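Local coordinates for protein ForH (Streptomyces kaniharaensis, PDB 6NKO) that probably acts in making formycin A, and resembles the IMP cyclohydrolase domain of PurH, consistent with closing the pyrimidine ring of the pyrazolopyrimidine, at residues Ala38-Arg42 with Leu43-Val47; Thr97-Asp100 with Leu101-Ala105; Ala150-Phe153 with Glu154-Ile157; Leu159-Pro162 with Asp163-Asp166. All coordinates share one frame; numbering follows the deposited sequence.

Contact 1. Residues Ala38-Arg42 with Leu43-Val47; sequences AGLLR and LGWRV
The indole of Trp45 carries a methyl group of Leu40 on one face: Leu40 CD2 stands over the six-membered ring, 4.1 Å from the centroid of the Trp45 ring and 17° off its normal, a CH-pi contact. Leu43 O lies in the plane of the indole, at its edge, and NE1 of Trp45 donates to Gly177 O. The second flat group, the Arg42 guanidinium, has Ala38 O and Gly39 CA over one face, both near the rim. With its CG anti to the carbonyl carbon (chi1 -78°), Trp45 slants its ring across Leu40, one face against CD2. The backbone sets Trp45 CB 4.0 Å from Leu40 CB. Val47 continues this apolar strip. Val47 CG2 sits 3.8 Å from Leu40 CB. The same Val47 CG2 is 3.7 Å from Leu41 CD2, and the Leu41 and Val47 side chains cross at about a right angle.

Helix 33-42 closes here in a Schellman motif, inside the beta-alpha-beta unit that leads from strand 22-26 to strand 46-49. Gly44, at phi 88°, gives its N to Leu41 O at 3.1 Å, from above the carbonyl plane. Trp45 N reaches Leu40 O at 3.0 Å. Leu43 N divides itself weakly between Gly39 O and Leu40 O. The carbonyls of Leu40 and Leu41, and weakly that of Gly39, therefore find donors within the turn, while leucine, valine and indole carbon fill the bend.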
ATOM      1  N   ALA A  38      -0.892  -7.751  12.890  1.00 55.23           N
ATOM      2  CA  ALA A  38      -0.439  -8.524  14.041  1.00 53.73           C
ATOM      3  C   ALA A  38       0.379  -9.732  13.605  1.00 52.87           C
ATOM      4  O   ALA A  38       1.424 -10.027  14.194  1.00 54.63           O
ATOM      5  CB  ALA A  38      -1.634  -8.961  14.888  1.00 42.18           C
ATOM      6  N   GLY A  39      -0.075 -10.435  12.564  1.00 41.39           N
ATOM      7  CA  GLY A  39       0.660 -11.598  12.093  1.00 44.13           C
ATOM      8  C   GLY A  39       2.059 -11.256  11.614  1.00 59.85           C
ATOM      9  O   GLY A  39       2.998 -12.033  11.801  1.00 50.25           O
ATOM     10  N   LEU A  40       2.218 -10.085  10.991  1.00 53.37           N
ATOM     11  CA  LEU A  40       3.541  -9.674  10.536  1.00 53.38           C
ATOM     12  C   LEU A  40       4.419  -9.254  11.707  1.00 50.88           C
ATOM     13  O   LEU A  40       5.629  -9.511  11.706  1.00 42.05           O
ATOM     14  CB  LEU A  40       3.419  -8.541   9.516  1.00 48.07           C
ATOM     15  CG  LEU A  40       2.665  -8.861   8.222  1.00 38.43           C
ATOM     16  CD1 LEU A  40       2.276  -7.579   7.506  1.00 33.99           C
ATOM     17  CD2 LEU A  40       3.483  -9.766   7.312  1.00 35.75           C
ATOM     18  N   LEU A  41       3.830  -8.615  12.721  1.00 46.73           N
ATOM     19  CA  LEU A  41       4.613  -8.167  13.869  1.00 50.67           C
ATOM     20  C   LEU A  41       5.166  -9.347  14.661  1.00 46.54           C
ATOM     21  O   LEU A  41       6.305  -9.298  15.139  1.00 52.63           O
ATOM     22  CB  LEU A  41       3.765  -7.264  14.762  1.00 39.89           C
ATOM     23  CG  LEU A  41       3.481  -5.863  14.213  1.00 47.63           C
ATOM     24  CD1 LEU A  41       2.377  -5.187  15.012  1.00 48.41           C
ATOM     25  CD2 LEU A  41       4.743  -5.012  14.205  1.00 48.36           C
ATOM     26  N   ARG A  42       4.378 -10.416  14.813  1.00 47.34           N
ATOM     27  CA  ARG A  42       4.872 -11.610  15.491  1.00 60.60           C
ATOM     28  C   ARG A  42       5.990 -12.292  14.713  1.00 57.98           C
ATOM     29  O   ARG A  42       6.798 -13.010  15.312  1.00 61.81           O
ATOM     30  CB  ARG A  42       3.730 -12.602  15.734  1.00 52.08           C
ATOM     31  CG  ARG A  42       2.481 -11.981  16.336  1.00 69.52           C
ATOM     32  CD  ARG A  42       1.558 -13.038  16.925  1.00 75.91           C
ATOM     33  NE  ARG A  42       0.172 -12.852  16.499  1.00 81.92           N
ATOM     34  CZ  ARG A  42      -0.393 -13.508  15.490  1.00 77.77           C
ATOM     35  NH1 ARG A  42       0.306 -14.398  14.798  1.00 65.05           N
ATOM     36  NH2 ARG A  42      -1.659 -13.275  15.172  1.00 88.74           N
ATOM     37  N   LEU A  43       6.052 -12.086  13.398  1.00 51.64           N
ATOM     38  CA  LEU A  43       7.125 -12.634  12.580  1.00 48.00           C
ATOM     39  C   LEU A  43       8.379 -11.769  12.594  1.00 42.68           C
ATOM     40  O   LEU A  43       9.342 -12.091  11.890  1.00 41.06           O
ATOM     41  CB  LEU A  43       6.641 -12.818  11.140  1.00 44.01           C
ATOM     42  CG  LEU A  43       5.642 -13.949  10.898  1.00 56.98           C
ATOM     43  CD1 LEU A  43       5.204 -13.972   9.440  1.00 58.47           C
ATOM     44  CD2 LEU A  43       6.238 -15.288  11.304  1.00 39.72           C
ATOM     45  N   GLY A  44       8.394 -10.690  13.374  1.00 39.37           N
ATOM     46  CA  GLY A  44       9.535  -9.804  13.440  1.00 42.75           C
ATOM     47  C   GLY A  44       9.537  -8.686  12.422  1.00 52.70           C
ATOM     48  O   GLY A  44      10.459  -7.859  12.437  1.00 43.23           O
ATOM     49  N   TRP A  45       8.541  -8.635  11.541  1.00 46.21           N
ATOM     50  CA  TRP A  45       8.467  -7.571  10.552  1.00 42.57           C
ATOM     51  C   TRP A  45       8.292  -6.218  11.229  1.00 41.11           C
ATOM     52  O   TRP A  45       7.784  -6.116  12.350  1.00 47.60           O
ATOM     53  CB  TRP A  45       7.301  -7.806   9.591  1.00 38.75           C
ATOM     54  CG  TRP A  45       7.546  -8.831   8.530  1.00 37.31           C
ATOM     55  CD1 TRP A  45       8.029 -10.095   8.701  1.00 41.67           C
ATOM     56  CD2 TRP A  45       7.296  -8.682   7.127  1.00 36.55           C
ATOM     57  NE1 TRP A  45       8.103 -10.740   7.491  1.00 41.73           N
ATOM     58  CE2 TRP A  45       7.661  -9.894   6.508  1.00 36.13           C
ATOM     59  CE3 TRP A  45       6.806  -7.640   6.332  1.00 44.51           C
ATOM     60  CZ2 TRP A  45       7.551 -10.091   5.132  1.00 47.87           C
ATOM     61  CZ3 TRP A  45       6.697  -7.839   4.967  1.00 39.10           C
ATOM     62  CH2 TRP A  45       7.067  -9.056   4.382  1.00 45.12           C
ATOM     63  N   ARG A  46       8.721  -5.171  10.537  1.00 44.39           N
ATOM     64  CA  ARG A  46       8.339  -3.815  10.893  1.00 38.47           C
ATOM     65  C   ARG A  46       7.101  -3.450  10.088  1.00 53.60           C
ATOM     66  O   ARG A  46       7.058  -3.669   8.874  1.00 45.01           O
ATOM     67  CB  ARG A  46       9.475  -2.832  10.620  1.00 42.54           C
ATOM     68  CG  ARG A  46      10.592  -2.890  11.650  1.00 47.95           C
ATOM     69  CD  ARG A  46      11.684  -1.892  11.325  1.00 37.71           C
ATOM     70  NE  ARG A  46      11.139  -0.621  10.857  1.00 55.65           N
ATOM     71  CZ  ARG A  46      11.652   0.088   9.858  1.00 58.75           C
ATOM     72  NH1 ARG A  46      12.726  -0.350   9.214  1.00 59.20           N
ATOM     73  NH2 ARG A  46      11.093   1.237   9.502  1.00 52.41           N
ATOM     74  N   VAL A  47       6.089  -2.924  10.767  1.00 51.24           N
ATOM     75  CA  VAL A  47       4.808  -2.611  10.148  1.00 44.67           C
ATOM     76  C   VAL A  47       4.572  -1.116  10.291  1.00 50.66           C
ATOM     77  O   VAL A  47       4.499  -0.597  11.412  1.00 50.53           O
ATOM     78  CB  VAL A  47       3.661  -3.419  10.772  1.00 51.76           C
ATOM     79  CG1 VAL A  47       2.323  -2.989  10.185  1.00 36.79           C
ATOM     80  CG2 VAL A  47       3.893  -4.908  10.556  1.00 34.02           C
TER

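Contact 2. Residues Thr97-Asp100 with Leu101-Ala105; sequences TESD and LREMA
Thr97 faces the first helical turn with two oxygens: its O takes Leu101 N at 2.9 Å, and its OG1 accepts Asp100 N at 3.1 Å. The second bond makes Thr97 the N-cap; OG1 lies between the backbone N and the carbonyl carbon (chi1 56°), which points it at Asp100 N.

Glu98 follows, its O bonded to Arg102 N at 2.9 Å. Its chain runs extended, and OE2 meets Arg102 NH1 in the guanidinium plane, at the edge. This salt bridge is weak at 3.4 Å between Glu98 OE2 and Arg102 NH1, with the carboxylate and guanidinium planes 65° apart. Such an i to i+4 pair lies along the exposed flank of helix 98-107, within the MGS-like part of the chain.

Ser99 places its CA over one face of the Arg102 guanidinium, near the rim, where the bend at chi3 of the arginine brings the group back. Ser99 O accepts from Glu103 N at 3.1 Å.

Asp100 gives its O to Met104 N at 2.9 Å, and the CG of Met104 packs by the same oxygen. OD2 of Asp100 accepts from Arg95 N, and Asp100 OD1 lies 4.0 Å from Glu103 OE1, two like charges whose carboxylate planes differ by only 14°.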
ATOM      1  N   THR A  97      20.008  -4.128  -8.999  1.00 52.96           N
ATOM      2  CA  THR A  97      21.235  -3.770  -9.690  1.00 45.79           C
ATOM      3  C   THR A  97      22.283  -3.279  -8.694  1.00 59.37           C
ATOM      4  O   THR A  97      21.973  -2.886  -7.566  1.00 54.67           O
ATOM      5  CB  THR A  97      20.975  -2.681 -10.732  1.00 53.13           C
ATOM      6  OG1 THR A  97      20.364  -1.551 -10.098  1.00 52.84           O
ATOM      7  CG2 THR A  97      20.054  -3.197 -11.826  1.00 57.55           C
ATOM      8  N   GLU A  98      23.545  -3.310  -9.129  1.00 48.72           N
ATOM      9  CA  GLU A  98      24.618  -2.757  -8.311  1.00 52.93           C
ATOM     10  C   GLU A  98      24.396  -1.273  -8.048  1.00 51.53           C
ATOM     11  O   GLU A  98      24.629  -0.786  -6.935  1.00 49.12           O
ATOM     12  CB  GLU A  98      25.968  -2.989  -8.994  1.00 39.79           C
ATOM     13  CG  GLU A  98      27.116  -2.169  -8.417  1.00 52.13           C
ATOM     14  CD  GLU A  98      28.410  -2.341  -9.195  1.00 68.44           C
ATOM     15  OE1 GLU A  98      28.827  -3.498  -9.417  1.00 55.69           O
ATOM     16  OE2 GLU A  98      29.011  -1.318  -9.583  1.00 54.56           O
ATOM     17  N   SER A  99      23.922  -0.545  -9.062  1.00 40.27           N
ATOM     18  CA  SER A  99      23.716   0.893  -8.923  1.00 43.25           C
ATOM     19  C   SER A  99      22.597   1.209  -7.937  1.00 48.65           C
ATOM     20  O   SER A  99      22.706   2.158  -7.151  1.00 47.36           O
ATOM     21  CB  SER A  99      23.418   1.503 -10.293  1.00 32.44           C
ATOM     22  OG  SER A  99      23.377   2.918 -10.234  1.00 53.85           O
ATOM     23  N   ASP A 100      21.512   0.429  -7.960  1.00 45.30           N
ATOM     24  CA  ASP A 100      20.406   0.682  -7.038  1.00 44.59           C
ATOM     25  C   ASP A 100      20.761   0.255  -5.621  1.00 47.13           C
ATOM     26  O   ASP A 100      20.423   0.950  -4.654  1.00 45.85           O
ATOM     27  CB  ASP A 100      19.143  -0.036  -7.512  1.00 44.98           C
ATOM     28  CG  ASP A 100      18.469   0.672  -8.672  1.00 51.67           C
ATOM     29  OD1 ASP A 100      19.050   1.644  -9.201  1.00 47.41           O
ATOM     30  OD2 ASP A 100      17.355   0.257  -9.053  1.00 53.64           O
ATOM     31  N   LEU A 101      21.435  -0.889  -5.474  1.00 51.72           N
ATOM     32  CA  LEU A 101      21.880  -1.319  -4.153  1.00 48.13           C
ATOM     33  C   LEU A 101      22.819  -0.294  -3.533  1.00 48.53           C
ATOM     34  O   LEU A 101      22.703   0.026  -2.344  1.00 46.22           O
ATOM     35  CB  LEU A 101      22.566  -2.683  -4.244  1.00 48.96           C
ATOM     36  CG  LEU A 101      21.690  -3.903  -4.534  1.00 45.42           C
ATOM     37  CD1 LEU A 101      22.523  -5.009  -5.161  1.00 48.01           C
ATOM     38  CD2 LEU A 101      21.011  -4.391  -3.266  1.00 57.17           C
ATOM     39  N   ARG A 102      23.753   0.234  -4.327  1.00 49.66           N
ATOM     40  CA  ARG A 102      24.669   1.250  -3.821  1.00 56.58           C
ATOM     41  C   ARG A 102      23.907   2.475  -3.331  1.00 52.86           C
ATOM     42  O   ARG A 102      24.144   2.965  -2.222  1.00 46.13           O
ATOM     43  CB  ARG A 102      25.675   1.637  -4.908  1.00 49.17           C
ATOM     44  CG  ARG A 102      26.431   2.928  -4.624  1.00 45.39           C
ATOM     45  CD  ARG A 102      27.713   3.014  -5.436  1.00 52.81           C
ATOM     46  NE  ARG A 102      27.452   3.364  -6.830  1.00 47.94           N
ATOM     47  CZ  ARG A 102      27.668   2.548  -7.856  1.00 61.59           C
ATOM     48  NH1 ARG A 102      28.149   1.329  -7.647  1.00 64.75           N
ATOM     49  NH2 ARG A 102      27.403   2.947  -9.094  1.00 57.14           N
ATOM     50  N   GLU A 103      22.963   2.967  -4.138  1.00 39.36           N
ATOM     51  CA  GLU A 103      22.251   4.191  -3.784  1.00 56.47           C
ATOM     52  C   GLU A 103      21.312   3.986  -2.599  1.00 47.72           C
ATOM     53  O   GLU A 103      21.130   4.906  -1.794  1.00 46.73           O
ATOM     54  CB  GLU A 103      21.491   4.720  -5.001  1.00 43.01           C
ATOM     55  CG  GLU A 103      22.416   5.260  -6.086  1.00 41.69           C
ATOM     56  CD  GLU A 103      21.681   5.656  -7.351  1.00 41.77           C
ATOM     57  OE1 GLU A 103      20.762   4.919  -7.765  1.00 47.99           O
ATOM     58  OE2 GLU A 103      22.024   6.704  -7.935  1.00 55.13           O
ATOM     59  N   MET A 104      20.711   2.800  -2.471  1.00 37.96           N
ATOM     60  CA  MET A 104      19.943   2.495  -1.268  1.00 36.35           C
ATOM     61  C   MET A 104      20.831   2.535  -0.032  1.00 44.09           C
ATOM     62  O   MET A 104      20.415   3.019   1.029  1.00 38.83           O
ATOM     63  CB  MET A 104      19.279   1.124  -1.389  1.00 38.11           C
ATOM     64  CG  MET A 104      18.082   1.068  -2.323  1.00 52.34           C
ATOM     65  SD  MET A 104      17.580  -0.636  -2.641  1.00 73.00           S
ATOM     66  CE  MET A 104      16.303  -0.858  -1.405  1.00 55.76           C
ATOM     67  N   ALA A 105      22.060   2.032  -0.154  1.00 40.26           N
ATOM     68  CA  ALA A 105      22.984   2.037   0.974  1.00 39.38           C
ATOM     69  C   ALA A 105      23.473   3.446   1.287  1.00 34.46           C
ATOM     70  O   ALA A 105      23.528   3.839   2.458  1.00 38.78           O
ATOM     71  CB  ALA A 105      24.165   1.109   0.683  1.00 43.12           C
TER

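Contact 3. Residues Ala150-Phe153 with Glu154-Ile157; sequences AKNF and EHVI
Asn152 O takes two backbone donors from the next segment. Val156 N comes in the carbonyl plane at 3.0 Å from Asn152 O, whereas His155 N, 3.1 Å from Asn152 O, sits 44° above that plane. The chain leaves helix 141-151 at Asn152, yet Phe153 and Glu154 keep near-helical angles, so the pair of bonds closes one further turn. Phe153 CA adds a CH...O contact to Val156 O at 3.3 Å.

This turn completes the crossover of a beta-alpha-beta unit: strand 114-117, helix 141-151, then strand 157-159, which lies parallel beside strand 114-117 and is outermost in the sheet of this chain.

The Asn152 amide crosses close to the His155 imidazole, the two planes 80° apart, with OD1 of Asn152 3.5 Å from CD2 of His155. Its ND2 is held by Ile92 O and Ala94 O, which fixes which way round the amide sits. On the other side of the turn, Phe153 has CG wedged between its own N and carbonyl carbon (chi1 63°). That swings the ring against the Glu154 backbone, CD1 of Phe153 being 3.3 Å from Glu154 N, and its CE1 touches Glu154 CG at 4.0 Å. Ala150 O lies in the plane of the phenyl ring at its edge, and Phe153 O accepts from Arg187 NH1.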
ATOM      1  N   ALA A 150       3.438  -3.779  -7.574  1.00 40.39           N
ATOM      2  CA  ALA A 150       3.055  -4.779  -8.564  1.00 40.89           C
ATOM      3  C   ALA A 150       4.061  -4.841  -9.706  1.00 43.48           C
ATOM      4  O   ALA A 150       4.405  -5.929 -10.181  1.00 44.67           O
ATOM      5  CB  ALA A 150       1.652  -4.484  -9.092  1.00 33.31           C
ATOM      6  N   LYS A 151       4.547  -3.684 -10.163  1.00 34.92           N
ATOM      7  CA  LYS A 151       5.566  -3.679 -11.208  1.00 41.23           C
ATOM      8  C   LYS A 151       6.843  -4.358 -10.730  1.00 44.66           C
ATOM      9  O   LYS A 151       7.524  -5.038 -11.506  1.00 45.58           O
ATOM     10  CB  LYS A 151       5.851  -2.245 -11.656  1.00 37.77           C
ATOM     11  CG  LYS A 151       6.979  -2.131 -12.668  1.00 43.08           C
ATOM     12  CD  LYS A 151       7.222  -0.690 -13.075  1.00 36.69           C
ATOM     13  CE  LYS A 151       8.512  -0.559 -13.871  1.00 50.26           C
ATOM     14  NZ  LYS A 151       8.510   0.649 -14.742  1.00 38.21           N
ATOM     15  N   ASN A 152       7.174  -4.198  -9.450  1.00 45.16           N
ATOM     16  CA  ASN A 152       8.372  -4.789  -8.867  1.00 36.77           C
ATOM     17  C   ASN A 152       7.999  -5.972  -7.978  1.00 40.27           C
ATOM     18  O   ASN A 152       8.466  -6.066  -6.838  1.00 38.10           O
ATOM     19  CB  ASN A 152       9.133  -3.729  -8.067  1.00 44.00           C
ATOM     20  CG  ASN A 152      10.618  -4.019  -7.959  1.00 50.68           C
ATOM     21  OD1 ASN A 152      11.181  -4.767  -8.759  1.00 50.10           O
ATOM     22  ND2 ASN A 152      11.260  -3.423  -6.961  1.00 42.43           N
ATOM     23  N   PHE A 153       7.163  -6.882  -8.490  1.00 37.89           N
ATOM     24  CA  PHE A 153       6.572  -7.912  -7.639  1.00 51.16           C
ATOM     25  C   PHE A 153       7.580  -8.956  -7.172  1.00 40.65           C
ATOM     26  O   PHE A 153       7.307  -9.664  -6.197  1.00 37.52           O
ATOM     27  CB  PHE A 153       5.396  -8.595  -8.352  1.00 48.27           C
ATOM     28  CG  PHE A 153       5.776  -9.346  -9.605  1.00 49.06           C
ATOM     29  CD1 PHE A 153       6.350 -10.607  -9.536  1.00 54.15           C
ATOM     30  CD2 PHE A 153       5.524  -8.803 -10.853  1.00 43.88           C
ATOM     31  CE1 PHE A 153       6.690 -11.298 -10.684  1.00 44.57           C
ATOM     32  CE2 PHE A 153       5.858  -9.493 -12.005  1.00 54.19           C
ATOM     33  CZ  PHE A 153       6.442 -10.740 -11.920  1.00 41.64           C
ATOM     34  N   GLU A 154       8.726  -9.082  -7.842  1.00 40.41           N
ATOM     35  CA  GLU A 154       9.747 -10.011  -7.373  1.00 46.49           C
ATOM     36  C   GLU A 154      10.331  -9.594  -6.030  1.00 52.69           C
ATOM     37  O   GLU A 154      10.844 -10.446  -5.298  1.00 47.78           O
ATOM     38  CB  GLU A 154      10.868 -10.139  -8.404  1.00 52.21           C
ATOM     39  CG  GLU A 154      10.512 -10.986  -9.617  1.00 53.68           C
ATOM     40  CD  GLU A 154      11.321 -10.611 -10.844  1.00 73.38           C
ATOM     41  OE1 GLU A 154      12.359 -11.260 -11.097  1.00 77.21           O
ATOM     42  OE2 GLU A 154      10.923  -9.661 -11.551  1.00 74.39           O
ATOM     43  N   HIS A 155      10.254  -8.307  -5.686  1.00 41.65           N
ATOM     44  CA  HIS A 155      10.840  -7.798  -4.457  1.00 44.10           C
ATOM     45  C   HIS A 155       9.846  -7.107  -3.535  1.00 43.00           C
ATOM     46  O   HIS A 155      10.209  -6.792  -2.397  1.00 36.88           O
ATOM     47  CB  HIS A 155      11.988  -6.828  -4.786  1.00 41.12           C
ATOM     48  CG  HIS A 155      12.939  -7.357  -5.815  1.00 58.41           C
ATOM     49  ND1 HIS A 155      13.527  -8.599  -5.713  1.00 57.08           N
ATOM     50  CD2 HIS A 155      13.392  -6.819  -6.972  1.00 49.83           C
ATOM     51  CE1 HIS A 155      14.307  -8.801  -6.759  1.00 52.57           C
ATOM     52  NE2 HIS A 155      14.243  -7.737  -7.539  1.00 56.36           N
ATOM     53  N   VAL A 156       8.617  -6.852  -3.984  1.00 41.77           N
ATOM     54  CA  VAL A 156       7.571  -6.274  -3.146  1.00 38.12           C
ATOM     55  C   VAL A 156       6.291  -7.065  -3.364  1.00 36.63           C
ATOM     56  O   VAL A 156       5.910  -7.339  -4.507  1.00 36.38           O
ATOM     57  CB  VAL A 156       7.326  -4.782  -3.451  1.00 41.35           C
ATOM     58  CG1 VAL A 156       6.610  -4.122  -2.280  1.00 36.53           C
ATOM     59  CG2 VAL A 156       8.629  -4.058  -3.764  1.00 34.46           C
ATOM     60  N   ILE A 157       5.622  -7.423  -2.274  1.00 34.59           N
ATOM     61  CA  ILE A 157       4.351  -8.135  -2.333  1.00 38.78           C
ATOM     62  C   ILE A 157       3.238  -7.098  -2.467  1.00 38.03           C
ATOM     63  O   ILE A 157       3.100  -6.244  -1.577  1.00 33.83           O
ATOM     64  CB  ILE A 157       4.135  -9.016  -1.100  1.00 40.14           C
ATOM     65  CG1 ILE A 157       5.237 -10.074  -1.009  1.00 43.00           C
ATOM     66  CG2 ILE A 157       2.767  -9.675  -1.158  1.00 35.15           C
ATOM     67  CD1 ILE A 157       5.546 -10.513   0.407  1.00 40.50           C
TER

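Contact 4. Residues Leu159-Pro162 with Asp163-Asp166; sequences LSDP and DDYD
Tyr165 lies side by side with Pro162 in the beta-alpha turn that joins strand 157-159 to helix 165-174. From its CB, 3.7 Å from Pro162 O, the side chain runs back toward the strand, CG being anti to the carbonyl carbon (chi1 -69°). CG still borders Pro162 O. CD1 and CE1 then pass Asp161 O, with CE1 of Tyr165 3.5 Å from that oxygen. Over the middle of the ring stands Pro162 CA, 3.5 Å from the Tyr165 centroid, a close CH-pi contact. CE2 and CZ brush Pro162 CB, and at the tip Tyr165 OH comes to 3.8 Å from Ser160 O and also borders Pro162 CG.

The turn itself is tied by a straight bond from Asp164 N to Asp161 O, 2.9 Å long with an angle of 167° at the hydrogen, although the donor stands above the carbonyl plane. Asp163 N makes only a weak bond to Asp161 OD1. Leu159 CD2 packs on Asp164 CB at 3.7 Å.

Three aspartates crowd this turn, and their charges are answered from outside. Lys193 NZ bridges OD2 of Asp161 and OD2 of Asp164, which probably eases the repulsion between them, while Arg31 pairs with Asp163 OD1. Pro162 O accepts from Asn32 ND2 and from one water. A second water links the end of the strand to the turn before the helix: it accepts from Ser160 N at 2.7 Å and donates to Asp164 OD2 at 2.8 Å.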
ATOM      1  N   LEU A 159      -0.526  -6.184  -2.183  1.00 30.23           N
ATOM      2  CA  LEU A 159      -1.799  -6.658  -1.661  1.00 33.40           C
ATOM      3  C   LEU A 159      -2.835  -5.544  -1.720  1.00 44.41           C
ATOM      4  O   LEU A 159      -2.532  -4.392  -1.397  1.00 42.74           O
ATOM      5  CB  LEU A 159      -1.657  -7.154  -0.223  1.00 31.42           C
ATOM      6  CG  LEU A 159      -1.006  -8.526  -0.048  1.00 36.48           C
ATOM      7  CD1 LEU A 159      -0.473  -8.694   1.374  1.00 35.55           C
ATOM      8  CD2 LEU A 159      -1.971  -9.657  -0.406  1.00 44.25           C
ATOM      9  N   SER A 160      -4.060  -5.898  -2.110  1.00 36.44           N
ATOM     10  CA  SER A 160      -5.164  -4.947  -2.169  1.00 41.97           C
ATOM     11  C   SER A 160      -6.435  -5.568  -1.605  1.00 38.54           C
ATOM     12  O   SER A 160      -7.048  -5.017  -0.687  1.00 34.72           O
ATOM     13  CB  SER A 160      -5.403  -4.478  -3.609  1.00 42.40           C
ATOM     14  OG  SER A 160      -6.296  -3.373  -3.648  1.00 40.36           O
ATOM     15  N   ASP A 161      -6.830  -6.708  -2.156  1.00 35.50           N
ATOM     16  CA  ASP A 161      -8.047  -7.395  -1.735  1.00 39.63           C
ATOM     17  C   ASP A 161      -7.861  -8.013  -0.355  1.00 37.77           C
ATOM     18  O   ASP A 161      -6.977  -8.863  -0.180  1.00 40.08           O
ATOM     19  CB  ASP A 161      -8.410  -8.471  -2.760  1.00 41.33           C
ATOM     20  CG  ASP A 161      -9.785  -9.076  -2.522  1.00 47.50           C
ATOM     21  OD1 ASP A 161     -10.512  -8.595  -1.631  1.00 45.81           O
ATOM     22  OD2 ASP A 161     -10.139 -10.035  -3.239  1.00 54.06           O
ATOM     23  N   PRO A 162      -8.663  -7.631   0.645  1.00 40.92           N
ATOM     24  CA  PRO A 162      -8.530  -8.242   1.980  1.00 37.22           C
ATOM     25  C   PRO A 162      -8.751  -9.750   2.004  1.00 43.05           C
ATOM     26  O   PRO A 162      -8.473 -10.375   3.036  1.00 44.57           O
ATOM     27  CB  PRO A 162      -9.598  -7.513   2.807  1.00 35.49           C
ATOM     28  CG  PRO A 162      -9.813  -6.213   2.089  1.00 44.79           C
ATOM     29  CD  PRO A 162      -9.631  -6.522   0.630  1.00 45.85           C
ATOM     30  N   ASP A 163      -9.237 -10.352   0.919  1.00 46.17           N
ATOM     31  CA  ASP A 163      -9.374 -11.801   0.857  1.00 40.50           C
ATOM     32  C   ASP A 163      -8.062 -12.504   0.531  1.00 46.40           C
ATOM     33  O   ASP A 163      -8.003 -13.737   0.604  1.00 41.13           O
ATOM     34  CB  ASP A 163     -10.435 -12.187  -0.177  1.00 49.39           C
ATOM     35  CG  ASP A 163     -11.840 -11.835   0.273  1.00 54.32           C
ATOM     36  OD1 ASP A 163     -12.099 -11.859   1.496  1.00 46.28           O
ATOM     37  OD2 ASP A 163     -12.685 -11.530  -0.595  1.00 69.05           O
ATOM     38  N   ASP A 164      -7.019 -11.757   0.177  1.00 44.12           N
ATOM     39  CA  ASP A 164      -5.703 -12.322  -0.091  1.00 38.46           C
ATOM     40  C   ASP A 164      -4.775 -12.257   1.115  1.00 35.65           C
ATOM     41  O   ASP A 164      -3.662 -12.785   1.049  1.00 47.55           O
ATOM     42  CB  ASP A 164      -5.048 -11.599  -1.275  1.00 40.68           C
ATOM     43  CG  ASP A 164      -5.839 -11.744  -2.562  1.00 50.07           C
ATOM     44  OD1 ASP A 164      -6.397 -12.834  -2.802  1.00 47.10           O
ATOM     45  OD2 ASP A 164      -5.899 -10.766  -3.337  1.00 49.80           O
ATOM     46  N   TYR A 165      -5.208 -11.627   2.211  1.00 40.45           N
ATOM     47  CA  TYR A 165      -4.314 -11.395   3.343  1.00 43.10           C
ATOM     48  C   TYR A 165      -3.871 -12.708   3.975  1.00 42.39           C
ATOM     49  O   TYR A 165      -2.686 -12.899   4.273  1.00 41.66           O
ATOM     50  CB  TYR A 165      -4.999 -10.518   4.396  1.00 33.74           C
ATOM     51  CG  TYR A 165      -5.245  -9.077   4.003  1.00 40.15           C
ATOM     52  CD1 TYR A 165      -4.957  -8.614   2.723  1.00 36.67           C
ATOM     53  CD2 TYR A 165      -5.776  -8.178   4.921  1.00 34.05           C
ATOM     54  CE1 TYR A 165      -5.190  -7.296   2.372  1.00 34.64           C
ATOM     55  CE2 TYR A 165      -6.011  -6.861   4.579  1.00 37.07           C
ATOM     56  CZ  TYR A 165      -5.718  -6.426   3.304  1.00 42.26           C
ATOM     57  OH  TYR A 165      -5.955  -5.114   2.963  1.00 37.79           O
ATOM     58  N   ASP A 166      -4.816 -13.627   4.188  1.00 49.03           N
ATOM     59  CA  ASP A 166      -4.530 -14.827   4.969  1.00 48.76           C
ATOM     60  C   ASP A 166      -3.518 -15.725   4.267  1.00 39.77           C
ATOM     61  O   ASP A 166      -2.550 -16.183   4.887  1.00 48.54           O
ATOM     62  CB  ASP A 166      -5.823 -15.591   5.251  1.00 42.94           C
ATOM     63  CG  ASP A 166      -5.702 -16.517   6.448  1.00 69.96           C
ATOM     64  OD1 ASP A 166      -5.019 -16.144   7.425  1.00 66.64           O
ATOM     65  OD2 ASP A 166      -6.285 -17.620   6.409  1.00 75.44           O
TER
HETATM   66  O   HOH W   1      -4.787  -8.165  -3.420  1.00 36.65           O
HETATM   67  O   HOH W   2      -8.046 -12.783   3.971  1.00 46.78           O

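The four contacts follow one another along the chain without interleaving. Contacts 1, 3 and 4 sit at turns of the parallel sheet: contact 1 leads into strand 46-49, while contacts 3 and 4 lie at the two ends of strand 157-159, outermost within this chain, their centres about 15 Å apart. Contact 2 lies on helix 98-107, well out on the surface, its centre about 31 Å from that of contact 4. Contacts 1 and 3 have centres about 19 Å apart and nearest atoms about 4 Å apart, without touching. Strand 157-159, in the AICARFT/IMPCHase range, pairs in parallel with strand 114-117 of the MGS-like range, so the sheet runs across both.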